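Local coordinates for phosphogluconate dehydrogenase NAD-binding putative C-terminal domain-containing protein (Sinorhizobium meliloti, PDB 4EZB) that is of unknown function but probably acts as an oxidoreductase, with a likely dinucleotide-binding Rossmann-type domain followed by a helical one, at residues D227-T232 against L236-V241. Numbering follows the deposited sequence.
Sequences DSVQET and LDWRDV
Gln230, in the last turns of helix 222-232, faces Trp238, which begins helix 238-268, with their CA atoms 6.1 Å apart. A primary amide suits this place because it can give and take at once. Gln230 OE1 accepts from Trp238 N at 3.0 Å, in the plane of its carbonyl and nearly straight (173°), while NE2 donates to Leu236 O at 2.6 Å. The side chain leaves the helix with CG anti to the backbone N (chi1 -167°) and bends at chi2, bringing the amide to the edge of the indole. Shortening this residue to an alanine removes both bonds and would probably leave Trp238 N and Leu236 O without these mates and the turn freer to shift. Asp237, the N-cap, has a carboxylate short enough to reach back to first-turn amides that lack a carbonyl partner one turn earlier: OD1 accepts from Asp240 N and, weakly, Arg239 N.

Beneath this polar link, the broad indole of Trp238 offers two faces to apolar groups: slim, branched Val229 lays CG1 over the six-membered ring, a CH-pi contact 3.8 Å from its centroid, and Leu236 CD1 lies against the opposite face. The indole NE1 bonds to Phe233 O in the turn, and Met201 of the second subunit also packs on Trp238. Farther out, the long, extended Arg239 carries NH2 to Asp227 OD1 at 3.1 Å, from above the carboxylate plane; the same NH2 makes its stronger salt bridge with Glu223, one turn earlier. Arg239 probably offsets repulsion between those carboxylates, and ionic, amide and apolar contacts probably hold this interhelical corner beside the subunit interface.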
loop_
_atom_site.group_PDB
_atom_site.type_symbol
_atom_site.label_atom_id
_atom_site.label_comp_id
_atom_site.label_asym_id
_atom_site.label_seq_id
_atom_site.Cartn_x
_atom_site.Cartn_y
_atom_site.Cartn_z
ATOM N N ASP A 227 3.471 4.966 -15.172
ATOM C CA ASP A 227 4.568 5.940 -15.344
ATOM C C ASP A 227 4.789 6.776 -14.107
ATOM O O ASP A 227 5.927 7.006 -13.710
ATOM C CB ASP A 227 4.284 6.912 -16.487
ATOM C CG ASP A 227 4.382 6.272 -17.841
ATOM O OD1 ASP A 227 4.922 5.148 -17.972
ATOM O OD2 ASP A 227 3.915 6.914 -18.800
ATOM N N SER A 228 3.699 7.242 -13.501
ATOM C CA SER A 228 3.831 8.167 -12.395
ATOM C C SER A 228 4.308 7.433 -11.141
ATOM O O SER A 228 5.098 8.003 -10.371
ATOM C CB SER A 228 2.551 8.988 -12.171
ATOM O OG SER A 228 1.672 8.335 -11.290
ATOM N N VAL A 229 3.883 6.175 -10.948
ATOM C CA VAL A 229 4.470 5.341 -9.865
ATOM C C VAL A 229 5.951 5.011 -10.173
ATOM O O VAL A 229 6.793 4.992 -9.280
ATOM C CB VAL A 229 3.720 4.010 -9.634
ATOM C CG1 VAL A 229 4.084 3.455 -8.273
ATOM C CG2 VAL A 229 2.211 4.239 -9.662
ATOM N N GLN A 230 6.249 4.731 -11.434
ATOM C CA GLN A 230 7.627 4.478 -11.860
ATOM C C GLN A 230 8.548 5.694 -11.572
ATOM O O GLN A 230 9.654 5.530 -11.062
ATOM C CB GLN A 230 7.654 4.093 -13.335
ATOM C CG GLN A 230 8.974 3.518 -13.808
ATOM C CD GLN A 230 9.323 2.247 -13.087
ATOM O OE1 GLN A 230 8.594 1.258 -13.166
ATOM N NE2 GLN A 230 10.427 2.272 -12.354
ATOM N N GLU A 231 8.067 6.904 -11.843
ATOM C CA GLU A 231 8.824 8.127 -11.484
ATOM C C GLU A 231 8.988 8.402 -9.972
ATOM O O GLU A 231 10.028 8.894 -9.533
ATOM C CB GLU A 231 8.267 9.349 -12.218
ATOM C CG GLU A 231 8.395 9.237 -13.734
ATOM C CD GLU A 231 7.817 10.428 -14.480
ATOM O OE1 GLU A 231 7.412 10.260 -15.655
ATOM O OE2 GLU A 231 7.767 11.535 -13.898
ATOM N N THR A 232 7.973 8.077 -9.179
ATOM C CA THR A 232 7.996 8.327 -7.726
ATOM C C THR A 232 8.857 7.342 -6.957
ATOM O O THR A 232 9.524 7.706 -5.973
ATOM C CB THR A 232 6.555 8.354 -7.167
ATOM O OG1 THR A 232 5.766 9.129 -8.068
ATOM C CG2 THR A 232 6.483 9.025 -5.822
ATOM N N LEU A 236 12.168 0.162 -8.523
ATOM C CA LEU A 236 11.467 -1.046 -8.994
ATOM C C LEU A 236 10.832 -0.853 -10.363
ATOM O O LEU A 236 10.446 0.266 -10.704
ATOM C CB LEU A 236 10.337 -1.404 -8.037
ATOM C CG LEU A 236 10.576 -1.714 -6.570
ATOM C CD1 LEU A 236 9.218 -1.758 -5.885
ATOM C CD2 LEU A 236 11.286 -3.043 -6.425
ATOM N N ASP A 237 10.697 -1.949 -11.122
ATOM C CA ASP A 237 9.915 -1.968 -12.369
ATOM C C ASP A 237 8.470 -2.301 -12.000
ATOM O O ASP A 237 8.141 -3.442 -11.648
ATOM C CB ASP A 237 10.483 -2.977 -13.374
ATOM C CG ASP A 237 9.714 -3.000 -14.689
ATOM O OD1 ASP A 237 8.461 -2.997 -14.685
ATOM O OD2 ASP A 237 10.363 -3.042 -15.749
ATOM N N TRP A 238 7.612 -1.291 -12.050
ATOM C CA TRP A 238 6.271 -1.425 -11.480
ATOM C C TRP A 238 5.326 -2.244 -12.328
ATOM O O TRP A 238 4.300 -2.745 -11.844
ATOM C CB TRP A 238 5.703 -0.048 -11.152
ATOM C CG TRP A 238 6.366 0.455 -9.928
ATOM C CD1 TRP A 238 7.552 1.151 -9.851
ATOM C CD2 TRP A 238 5.933 0.247 -8.589
ATOM N NE1 TRP A 238 7.861 1.405 -8.537
ATOM C CE2 TRP A 238 6.888 0.860 -7.739
ATOM C CE3 TRP A 238 4.822 -0.392 -8.018
ATOM C CZ2 TRP A 238 6.760 0.862 -6.331
ATOM C CZ3 TRP A 238 4.697 -0.401 -6.619
ATOM C CH2 TRP A 238 5.659 0.234 -5.796
ATOM N N ARG A 239 5.667 -2.398 -13.594
ATOM C CA ARG A 239 4.867 -3.234 -14.475
ATOM C C ARG A 239 5.117 -4.715 -14.158
ATOM O O ARG A 239 4.164 -5.488 -14.057
ATOM C CB ARG A 239 5.102 -2.864 -15.948
ATOM C CG ARG A 239 4.441 -1.525 -16.296
ATOM C CD ARG A 239 4.881 -1.011 -17.653
ATOM N NE ARG A 239 4.110 0.151 -18.093
ATOM C CZ ARG A 239 4.372 1.411 -17.750
ATOM N NH1 ARG A 239 5.369 1.701 -16.924
ATOM N NH2 ARG A 239 3.609 2.390 -18.212
ATOM N N ASP A 240 6.384 -5.088 -13.953
ATOM C CA ASP A 240 6.739 -6.405 -13.408
ATOM C C ASP A 240 6.068 -6.637 -12.062
ATOM O O ASP A 240 5.552 -7.714 -11.808
ATOM C CB ASP A 240 8.243 -6.546 -13.226
ATOM C CG ASP A 240 8.999 -6.557 -14.541
ATOM O OD1 ASP A 240 8.391 -6.737 -15.623
ATOM O OD2 ASP A 240 10.230 -6.384 -14.484
ATOM N N VAL A 241 6.056 -5.634 -11.197
ATOM C CA VAL A 241 5.357 -5.793 -9.916
ATOM C C VAL A 241 3.868 -6.068 -10.078
ATOM O O VAL A 241 3.297 -6.912 -9.369
ATOM C CB VAL A 241 5.601 -4.586 -8.974
ATOM C CG1 VAL A 241 4.710 -4.669 -7.722
ATOM C CG2 VAL A 241 7.079 -4.514 -8.599
#